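Local coordinates for uncharacterized protein (Bacteroides uniformis, PDB 4JPQ) that is of unknown function but, as a member of carbohydrate-binding family 9, probably binds carbohydrate, at residues K48-F53 with K67-S72; S139-E144 with G151-E156; C89-V94 with N182-G187; L37-W42 with F195-P200. All coordinates share one frame; numbering follows the deposited sequence.

Contact 1: residues K48-F53 with K67-S72; sequences KPEVSF and KVKEAS
Val51 and Val68 lie side by side and point the same way across a non-hydrogen-bonded antiparallel pair, Val51 CG2 meeting Val68 CG1 at 4.0 Å. In both, CG1 is anti to the backbone N (chi1 179° in Val51), which leaves CG2 next to that N and sets the two forks in matching attitudes; both rest on Lys185. The opposite face of the sheet carries Glu50, Ser52, Lys67 and Lys69. Here Glu50 runs out extended, and Lys69, its chain bent at chi3, slants across that end and makes only a long salt bridge, Glu50 OE1 to Lys69 NZ at 3.9 Å. Ser52 OG lies beside Lys67 CB, while the lysine's amine turns off to the ring of Phe34 in a cation-pi contact. Pro49 CB packs on Glu70 CB at 3.7 Å; the buried carboxylate beyond takes a bond from Trp155 NE1 and a salt bridge from Lys185.

Ser52 and Lys67 exchange two backbone bonds, Ser52 N to Lys67 O at 3.0 Å and the nearly straight return from Lys67 N to Ser52 O at 2.8 Å. At the Glu50 pair, Lys69 N reaches Glu50 O at 2.9 Å, but the bond back is weak. The arrangement is an antiparallel beta hairpin, strands 50-57 and 61-70, consistent with the beta-sandwich of family 9 carbohydrate-binding modules.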
# COMPACT_ATOMS: atom_id res chain seq x y z
N LYS A 48 16.36 7.70 2.17
CA LYS A 48 15.36 7.14 3.08
C LYS A 48 14.48 8.29 3.58
O LYS A 48 14.78 8.90 4.62
CB LYS A 48 16.04 6.44 4.27
CG LYS A 48 15.08 5.82 5.31
CD LYS A 48 15.76 5.55 6.65
CE LYS A 48 16.82 4.46 6.55
NZ LYS A 48 17.38 4.13 7.88
N PRO A 49 13.40 8.62 2.84
CA PRO A 49 12.46 9.59 3.38
C PRO A 49 11.73 8.95 4.55
O PRO A 49 11.55 7.74 4.57
CB PRO A 49 11.51 9.85 2.21
CG PRO A 49 11.59 8.62 1.39
CD PRO A 49 13.03 8.21 1.48
N GLU A 50 11.35 9.76 5.52
CA GLU A 50 10.72 9.28 6.75
C GLU A 50 9.28 8.85 6.44
O GLU A 50 8.44 9.69 6.12
CB GLU A 50 10.80 10.39 7.80
CG GLU A 50 10.40 9.99 9.20
CD GLU A 50 10.38 11.18 10.14
OE1 GLU A 50 11.27 12.06 10.02
OE2 GLU A 50 9.47 11.22 10.99
N VAL A 51 9.03 7.54 6.51
CA VAL A 51 7.71 6.96 6.21
C VAL A 51 7.29 5.94 7.27
O VAL A 51 8.10 5.13 7.71
CB VAL A 51 7.72 6.28 4.81
CG1 VAL A 51 6.36 5.65 4.48
CG2 VAL A 51 8.11 7.29 3.74
N SER A 52 6.02 6.00 7.65
CA SER A 52 5.43 5.03 8.57
C SER A 52 4.03 4.67 8.07
O SER A 52 3.43 5.39 7.26
CB SER A 52 5.40 5.57 10.00
OG SER A 52 4.51 6.66 10.13
N PHE A 53 3.52 3.53 8.54
CA PHE A 53 2.20 3.07 8.18
C PHE A 53 1.53 2.31 9.33
O PHE A 53 2.17 2.01 10.32
CB PHE A 53 2.28 2.17 6.94
CG PHE A 53 2.83 0.79 7.22
CD1 PHE A 53 4.19 0.60 7.39
CD2 PHE A 53 1.97 -0.31 7.32
CE1 PHE A 53 4.70 -0.67 7.66
CE2 PHE A 53 2.48 -1.58 7.57
CZ PHE A 53 3.84 -1.76 7.74
N LYS A 67 1.89 7.57 6.46
CA LYS A 67 2.36 8.94 6.73
C LYS A 67 3.74 9.06 6.07
O LYS A 67 4.58 8.19 6.26
CB LYS A 67 2.47 9.21 8.22
CG LYS A 67 1.14 9.38 8.94
CD LYS A 67 1.29 9.36 10.46
CE LYS A 67 2.15 10.48 11.03
NZ LYS A 67 2.11 10.46 12.52
N VAL A 68 3.97 10.14 5.33
CA VAL A 68 5.23 10.39 4.61
C VAL A 68 5.76 11.81 4.81
O VAL A 68 4.98 12.75 4.93
CB VAL A 68 4.98 10.21 3.09
CG1 VAL A 68 6.23 10.51 2.27
CG2 VAL A 68 4.47 8.80 2.79
N LYS A 69 7.09 11.94 4.87
CA LYS A 69 7.80 13.24 4.86
C LYS A 69 8.99 13.06 3.90
O LYS A 69 9.89 12.28 4.19
CB LYS A 69 8.26 13.70 6.25
CG LYS A 69 8.68 15.18 6.28
CD LYS A 69 9.10 15.72 7.65
CE LYS A 69 10.45 15.17 8.08
NZ LYS A 69 10.98 15.89 9.27
N GLU A 70 8.96 13.77 2.75
CA GLU A 70 10.02 13.68 1.71
C GLU A 70 10.34 15.01 1.04
O GLU A 70 9.58 15.97 1.16
CB GLU A 70 9.67 12.63 0.64
CG GLU A 70 8.33 12.82 -0.05
CD GLU A 70 8.00 11.73 -1.06
OE1 GLU A 70 8.91 11.27 -1.79
OE2 GLU A 70 6.81 11.36 -1.15
N ALA A 71 11.47 15.03 0.32
CA ALA A 71 12.00 16.26 -0.32
C ALA A 71 11.22 16.79 -1.52
O ALA A 71 11.41 17.95 -1.90
CB ALA A 71 13.48 16.09 -0.69
N SER A 72 10.38 15.95 -2.13
CA SER A 72 9.53 16.37 -3.26
C SER A 72 8.36 15.43 -3.47
O SER A 72 8.42 14.26 -3.07
CB SER A 72 10.33 16.51 -4.56
OG SER A 72 10.81 15.26 -5.05

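Contact 2: residues S139-E144 with G151-E156; sequences SSLAGE and GECSWE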
# COMPACT_ATOMS: atom_id res chain seq x y z
N SER A 139 -6.37 11.27 0.50
CA SER A 139 -5.03 11.82 0.68
C SER A 139 -5.09 13.28 1.07
O SER A 139 -6.03 13.98 0.73
CB SER A 139 -4.20 11.68 -0.59
OG SER A 139 -2.93 12.30 -0.43
N SER A 140 -4.05 13.73 1.77
CA SER A 140 -3.88 15.14 2.16
C SER A 140 -3.49 16.00 0.95
O SER A 140 -3.54 17.23 1.05
CB SER A 140 -2.87 15.30 3.31
OG SER A 140 -1.54 14.93 2.94
N LEU A 141 -3.05 15.37 -0.16
CA LEU A 141 -2.73 16.05 -1.43
C LEU A 141 -3.67 15.58 -2.55
O LEU A 141 -3.33 15.68 -3.73
CB LEU A 141 -1.27 15.76 -1.82
CG LEU A 141 -0.20 16.25 -0.85
CD1 LEU A 141 1.16 15.75 -1.31
CD2 LEU A 141 -0.22 17.76 -0.75
N ALA A 142 -4.87 15.13 -2.18
CA ALA A 142 -5.85 14.62 -3.15
C ALA A 142 -6.35 15.73 -4.04
O ALA A 142 -6.32 16.92 -3.67
CB ALA A 142 -7.02 13.93 -2.45
N GLY A 143 -6.79 15.32 -5.23
CA GLY A 143 -7.34 16.22 -6.24
C GLY A 143 -6.68 16.10 -7.59
O GLY A 143 -6.26 15.01 -7.99
N GLU A 144 -6.59 17.24 -8.28
CA GLU A 144 -6.08 17.32 -9.65
C GLU A 144 -4.67 16.73 -9.77
O GLU A 144 -3.90 16.78 -8.81
CB GLU A 144 -5.97 18.80 -10.14
CG GLU A 144 -7.18 19.72 -10.00
CD GLU A 144 -8.45 19.18 -10.61
OE1 GLU A 144 -8.38 18.37 -11.58
OE2 GLU A 144 -9.53 19.58 -10.12
N GLY A 151 10.57 20.74 -2.51
CA GLY A 151 10.46 21.26 -1.15
C GLY A 151 9.92 20.19 -0.23
O GLY A 151 9.08 19.37 -0.65
N GLU A 152 10.37 20.22 1.03
CA GLU A 152 9.97 19.24 2.02
C GLU A 152 8.46 19.31 2.18
O GLU A 152 7.90 20.40 2.31
CB GLU A 152 10.65 19.42 3.37
CG GLU A 152 10.60 18.12 4.16
CD GLU A 152 11.24 18.20 5.53
OE1 GLU A 152 10.73 18.97 6.37
OE2 GLU A 152 12.21 17.45 5.80
N CYS A 153 7.81 18.15 2.13
CA CYS A 153 6.36 18.05 2.20
C CYS A 153 5.90 16.83 3.01
O CYS A 153 6.33 15.70 2.72
CB CYS A 153 5.81 17.93 0.78
SG CYS A 153 4.06 17.46 0.70
N SER A 154 5.03 17.07 4.00
CA SER A 154 4.44 16.00 4.81
C SER A 154 3.05 15.66 4.25
O SER A 154 2.22 16.55 4.10
CB SER A 154 4.32 16.40 6.28
OG SER A 154 5.60 16.51 6.87
N TRP A 155 2.81 14.40 3.91
CA TRP A 155 1.50 13.96 3.43
C TRP A 155 1.10 12.64 4.02
O TRP A 155 1.94 11.93 4.56
CB TRP A 155 1.42 13.92 1.90
CG TRP A 155 2.41 13.04 1.21
CD1 TRP A 155 3.72 13.34 0.95
CD2 TRP A 155 2.17 11.77 0.61
NE1 TRP A 155 4.31 12.31 0.25
CE2 TRP A 155 3.38 11.33 0.04
CE3 TRP A 155 1.03 10.94 0.50
CZ2 TRP A 155 3.49 10.11 -0.63
CZ3 TRP A 155 1.16 9.72 -0.16
CH2 TRP A 155 2.37 9.32 -0.71
N GLU A 156 -0.20 12.36 3.94
CA GLU A 156 -0.80 11.14 4.45
C GLU A 156 -1.78 10.59 3.42
O GLU A 156 -2.34 11.34 2.63
CB GLU A 156 -1.53 11.39 5.77
CG GLU A 156 -0.69 12.10 6.82
CD GLU A 156 -1.34 12.19 8.19
OE1 GLU A 156 -2.40 11.58 8.41
OE2 GLU A 156 -0.76 12.88 9.07
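Ser140 and Glu156 grip each other through two hydrogen bonds, one from each backbone. Ser140 N gives to Glu156 O at 3.1 Å, the donor tilted 19° from the carbonyl plane, and Glu156 N gives to Ser140 OG, also at 3.1 Å. The second bond depends on the serine's torsion: with chi1 at 66° the hydroxyl sits between its own N and carbonyl carbon and turns onto the strand, where it also comes against CA and CB of Trp155. Beside them Ser139 CA makes a CA-H...O contact with the same Glu156 O at 3.4 Å, so that one carbonyl meets both serines.

Residues Ser139 to Ala142 form a type I beta turn, closed by a weak backbone bond and reinforced by an ST turn in which Ser139 OG accepts from Leu141 N at 3.1 Å. Ser139 OG is also bonded to Cys109 O. The turn follows strand 136-139, which pairs antiparallel with strand 152-162, so the segment peels away from the sheet where that pairing stops.

Apolar contact comes from Leu141, which crosses Trp155 at about a right angle. Its CD1 touches Trp155 CB at 3.7 Å and, two residues earlier in the strand, Cys153 SG at 3.9 Å. The indole runs away from this junction, and its NE1 donates to Glu70. Glu156 turns its carboxylate from the loop and bonds to His65 through OE1, while Cys153 and Trp155 are joined by backbone bonds to Glu70 and Val68 of strand 61-70.

Contact 3: residues C89-V94 with N182-G187; sequences CVEFFV and NFYKCG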
# COMPACT_ATOMS: atom_id res chain seq x y z
N CYS A 89 4.67 7.71 -4.45
CA CYS A 89 3.76 6.59 -4.34
C CYS A 89 4.03 5.67 -3.17
O CYS A 89 5.18 5.34 -2.90
CB CYS A 89 3.93 5.81 -5.65
SG CYS A 89 2.96 4.32 -5.88
N VAL A 90 2.94 5.23 -2.53
CA VAL A 90 2.96 4.22 -1.45
C VAL A 90 2.24 3.00 -2.01
O VAL A 90 1.30 3.12 -2.82
CB VAL A 90 2.33 4.67 -0.14
CG1 VAL A 90 3.17 5.77 0.49
CG2 VAL A 90 0.87 5.09 -0.29
N GLU A 91 2.70 1.82 -1.58
CA GLU A 91 2.22 0.55 -2.12
C GLU A 91 1.97 -0.50 -1.04
O GLU A 91 2.60 -0.48 0.01
CB GLU A 91 3.25 0.01 -3.14
CG GLU A 91 3.70 1.01 -4.22
CD GLU A 91 4.69 0.45 -5.24
OE1 GLU A 91 5.15 -0.69 -5.10
OE2 GLU A 91 5.04 1.19 -6.18
N PHE A 92 1.03 -1.40 -1.34
CA PHE A 92 0.65 -2.55 -0.51
C PHE A 92 0.53 -3.76 -1.42
O PHE A 92 -0.28 -3.75 -2.35
CB PHE A 92 -0.68 -2.29 0.20
CG PHE A 92 -1.23 -3.48 0.97
CD1 PHE A 92 -0.43 -4.16 1.90
CD2 PHE A 92 -2.56 -3.88 0.83
CE1 PHE A 92 -0.94 -5.23 2.63
CE2 PHE A 92 -3.07 -4.94 1.56
CZ PHE A 92 -2.26 -5.62 2.47
N PHE A 93 1.35 -4.78 -1.18
CA PHE A 93 1.35 -6.03 -1.96
C PHE A 93 0.89 -7.12 -0.99
O PHE A 93 1.36 -7.14 0.14
CB PHE A 93 2.75 -6.38 -2.47
CG PHE A 93 3.19 -5.62 -3.71
CD1 PHE A 93 3.08 -4.23 -3.81
CD2 PHE A 93 3.81 -6.31 -4.76
CE1 PHE A 93 3.53 -3.56 -4.95
CE2 PHE A 93 4.26 -5.65 -5.89
CZ PHE A 93 4.11 -4.27 -5.99
N VAL A 94 0.02 -8.03 -1.44
CA VAL A 94 -0.54 -9.06 -0.55
C VAL A 94 -1.08 -10.30 -1.28
O VAL A 94 -1.72 -10.17 -2.33
CB VAL A 94 -1.63 -8.43 0.36
CG1 VAL A 94 -2.82 -7.90 -0.45
CG2 VAL A 94 -2.12 -9.39 1.43
N ASN A 182 3.67 -7.10 1.86
CA ASN A 182 4.72 -6.12 2.12
C ASN A 182 4.20 -4.72 1.78
O ASN A 182 3.17 -4.57 1.09
CB ASN A 182 5.99 -6.47 1.32
CG ASN A 182 7.29 -6.02 1.98
OD1 ASN A 182 7.31 -5.13 2.84
ND2 ASN A 182 8.39 -6.63 1.57
N PHE A 183 4.92 -3.71 2.28
CA PHE A 183 4.55 -2.30 2.09
C PHE A 183 5.74 -1.56 1.53
O PHE A 183 6.87 -1.81 1.96
CB PHE A 183 4.09 -1.68 3.42
CG PHE A 183 3.08 -2.52 4.15
CD1 PHE A 183 3.49 -3.58 4.96
CD2 PHE A 183 1.71 -2.27 4.01
CE1 PHE A 183 2.56 -4.37 5.62
CE2 PHE A 183 0.78 -3.06 4.68
CZ PHE A 183 1.20 -4.11 5.48
N TYR A 184 5.50 -0.68 0.55
CA TYR A 184 6.59 0.06 -0.10
C TYR A 184 6.32 1.54 -0.34
O TYR A 184 5.17 1.98 -0.42
CB TYR A 184 6.92 -0.55 -1.48
CG TYR A 184 7.04 -2.05 -1.58
CD1 TYR A 184 8.03 -2.73 -0.89
CD2 TYR A 184 6.19 -2.78 -2.42
CE1 TYR A 184 8.17 -4.12 -1.00
CE2 TYR A 184 6.32 -4.17 -2.54
CZ TYR A 184 7.31 -4.83 -1.85
OH TYR A 184 7.42 -6.19 -1.97
N LYS A 185 7.43 2.27 -0.50
CA LYS A 185 7.47 3.68 -0.87
C LYS A 185 8.45 3.84 -2.04
O LYS A 185 9.52 3.21 -2.04
CB LYS A 185 7.99 4.51 0.28
CG LYS A 185 8.19 5.99 -0.02
CD LYS A 185 6.88 6.76 -0.16
CE LYS A 185 7.11 8.22 -0.54
NZ LYS A 185 7.46 8.48 -1.97
N CYS A 186 8.09 4.68 -3.01
CA CYS A 186 8.94 4.95 -4.16
C CYS A 186 8.50 6.19 -4.92
O CYS A 186 7.55 6.86 -4.52
CB CYS A 186 8.94 3.73 -5.12
SG CYS A 186 7.35 3.45 -5.91
N GLY A 187 9.22 6.49 -6.01
CA GLY A 187 8.90 7.59 -6.92
C GLY A 187 9.93 7.66 -8.01
O GLY A 187 10.89 8.41 -7.90
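Phe93 and Tyr184 meet at about a right angle, an edge-to-face pair in which Tyr184 CE2 stands over one face of Phe93, 3.5 Å from its CD1, with the planes at 75°. Glu91 lies on the same face of the sheet, its OE1 3.6 Å from Tyr184 CD2 and its carboxylate plane steeply turned to the ring. On the other face of the sheet, Phe92 and Phe183 run side by side with near-parallel planes (19°) but slid apart, their centroids 5.1 Å from each other. Between the strands, six backbone bonds form an antiparallel pairing, including Glu91 N to Tyr184 O at 2.7 Å.

Packing is sparser toward Cys89 and Val90, though still buried: Val90 CG1 touches Lys185 CD at 3.9 Å, and Cys89 CB lies 4.2 Å from Cys186 SG. Lys185 bends at chi2 and chi4 to bring NZ to Cys186 O, a salt bridge with Glu70 and a hydrogen bond with His194. A methionine in place of Lys185 would probably leave the buried Glu70 carboxylate without its countercharge.

Strand 102-108 flanks 89-94 and strand 195-197 flanks 182-187, while strands 61-70 and 152-162 cover the face bearing Val90 and Phe92.

Contact 4: residues L37-W42 with F195-P200; sequences LDVVNW and FLSWSP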
# COMPACT_ATOMS: atom_id res chain seq x y z
N LEU A 37 8.47 2.09 7.91
CA LEU A 37 8.71 1.55 6.56
C LEU A 37 10.02 2.23 6.15
O LEU A 37 10.01 3.31 5.56
CB LEU A 37 7.53 1.90 5.65
CG LEU A 37 7.37 1.20 4.30
CD1 LEU A 37 6.04 1.61 3.67
CD2 LEU A 37 8.51 1.48 3.34
N ASP A 38 11.13 1.61 6.54
CA ASP A 38 12.45 2.24 6.41
C ASP A 38 13.60 1.30 6.05
O ASP A 38 14.77 1.59 6.40
CB ASP A 38 12.75 2.99 7.73
CG ASP A 38 12.91 2.06 8.94
OD1 ASP A 38 12.43 0.89 8.88
OD2 ASP A 38 13.51 2.50 9.96
N VAL A 39 13.30 0.20 5.36
CA VAL A 39 14.35 -0.74 4.96
C VAL A 39 14.87 -0.29 3.59
O VAL A 39 14.12 -0.31 2.61
CB VAL A 39 13.88 -2.20 4.95
CG1 VAL A 39 15.06 -3.16 4.67
CG2 VAL A 39 13.26 -2.56 6.31
N VAL A 40 16.14 0.10 3.56
CA VAL A 40 16.87 0.54 2.37
C VAL A 40 17.62 -0.71 1.91
O VAL A 40 18.74 -0.97 2.36
CB VAL A 40 17.85 1.70 2.71
CG1 VAL A 40 18.67 2.11 1.49
CG2 VAL A 40 17.09 2.89 3.27
N ASN A 41 16.99 -1.48 1.03
CA ASN A 41 17.56 -2.75 0.55
C ASN A 41 18.69 -2.63 -0.45
O ASN A 41 19.48 -3.57 -0.55
CB ASN A 41 16.47 -3.62 -0.08
CG ASN A 41 15.40 -4.03 0.90
OD1 ASN A 41 15.68 -4.74 1.86
ND2 ASN A 41 14.15 -3.60 0.66
N TRP A 42 18.76 -1.51 -1.18
CA TRP A 42 19.78 -1.28 -2.21
C TRP A 42 20.55 0.02 -1.96
O TRP A 42 19.97 1.10 -2.06
CB TRP A 42 19.12 -1.28 -3.59
CG TRP A 42 18.30 -2.51 -3.76
CD1 TRP A 42 18.74 -3.75 -4.09
CD2 TRP A 42 16.90 -2.64 -3.52
NE1 TRP A 42 17.71 -4.63 -4.10
CE2 TRP A 42 16.56 -3.98 -3.76
CE3 TRP A 42 15.89 -1.73 -3.14
CZ2 TRP A 42 15.24 -4.46 -3.62
CZ3 TRP A 42 14.57 -2.21 -3.01
CH2 TRP A 42 14.27 -3.57 -3.25
N PHE A 195 13.73 3.63 -3.03
CA PHE A 195 13.02 2.35 -2.89
C PHE A 195 13.12 1.83 -1.46
O PHE A 195 14.21 1.44 -1.02
CB PHE A 195 13.61 1.35 -3.88
CG PHE A 195 13.46 1.77 -5.30
CD1 PHE A 195 12.21 1.68 -5.92
CD2 PHE A 195 14.52 2.32 -6.00
CE1 PHE A 195 12.03 2.09 -7.25
CE2 PHE A 195 14.35 2.74 -7.32
CZ PHE A 195 13.11 2.62 -7.95
N LEU A 196 11.99 1.86 -0.76
CA LEU A 196 11.86 1.47 0.65
C LEU A 196 10.83 0.37 0.84
O LEU A 196 9.82 0.34 0.13
CB LEU A 196 11.47 2.68 1.49
CG LEU A 196 12.60 3.53 2.09
CD1 LEU A 196 13.74 3.82 1.14
CD2 LEU A 196 12.02 4.82 2.66
N SER A 197 11.10 -0.53 1.78
CA SER A 197 10.19 -1.64 2.11
C SER A 197 10.05 -1.82 3.62
O SER A 197 10.88 -1.31 4.40
CB SER A 197 10.67 -2.96 1.50
OG SER A 197 11.79 -3.48 2.22
N TRP A 198 9.00 -2.55 4.00
CA TRP A 198 8.73 -2.86 5.40
C TRP A 198 9.56 -4.07 5.80
O TRP A 198 10.41 -3.97 6.70
CB TRP A 198 7.23 -3.08 5.64
CG TRP A 198 6.92 -3.69 6.95
CD1 TRP A 198 7.17 -3.16 8.19
CD2 TRP A 198 6.33 -4.96 7.16
NE1 TRP A 198 6.75 -4.04 9.16
CE2 TRP A 198 6.23 -5.15 8.56
CE3 TRP A 198 5.86 -5.97 6.31
CZ2 TRP A 198 5.68 -6.30 9.12
CZ3 TRP A 198 5.31 -7.12 6.87
CH2 TRP A 198 5.22 -7.27 8.27
N SER A 199 9.30 -5.21 5.15
CA SER A 199 10.05 -6.44 5.39
C SER A 199 11.18 -6.43 4.36
O SER A 199 10.94 -5.96 3.23
CB SER A 199 9.18 -7.69 5.26
OG SER A 199 9.95 -8.84 5.55
N PRO A 200 12.38 -6.96 4.73
CA PRO A 200 13.52 -6.86 3.80
C PRO A 200 13.45 -7.76 2.57
O PRO A 200 12.80 -8.80 2.59
CB PRO A 200 14.74 -7.20 4.67
CG PRO A 200 14.29 -7.00 6.07
CD PRO A 200 12.85 -7.43 6.05
O HOH W 1 14.62 -1.00 0.06
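Val39 and Ser197 form a single antiparallel bridge, Val39 N to Ser197 O at 3.0 Å and Ser197 N to Val39 O at 3.1 Å. This isolated beta bridge fastens the 37-42 loop to short strand 195-197 of what is probably a family 9 beta-sandwich. Asn41, its CG anti to the carbonyl carbon (chi1 -63°), directs ND2 onto Ser197 OG at 2.8 Å, with the hydroxyl close to the amide plane; that OG donates onward to Ser199 O. The other end of the amide, OD1, takes a bond from Ile201 N. Replacing Asn41 by an alanine removes the amide and would probably leave Ser197 OG without this donor and Ile201 N without its acceptor.

Apolar groups flank the bridge. Leu37 CD2 packs on Leu196 CB at 3.7 Å, Val40 lies alongside Leu196, and Val39 CG1 meets Pro200 CB obliquely. Trp42 crosses Phe195 at about a right angle, with CZ3 3.8 Å from Phe195 CB; the Phe195 side chain is also about 4 Å from a bound CXS molecule, probably from the crystallisation liquor. One water donates to Val39 O and Phe195 O and accepts from Asn41 N at 2.6 Å.

How the contacts relate
From the N terminus, residues 37-42 open contact 4, whose partner 195-200 comes so late that the other three contacts fall inside its loop. Contact 1 opens at 48-53 and closes soon after at 67-72. Contact 3 then starts at 89-94, and within its span contact 2 opens at 139-144 and closes at 151-156 before 182-187 completes contact 3. Contacts 1 and 2 are therefore in series, contact 2 nests in contact 3, and none cross. Strand 61-70 beside 152-162 joins contacts 1 and 2, strand 178-186 beside 195-197 joins contacts 3 and 4, and Val51 O with Leu37 N links contacts 1 and 4.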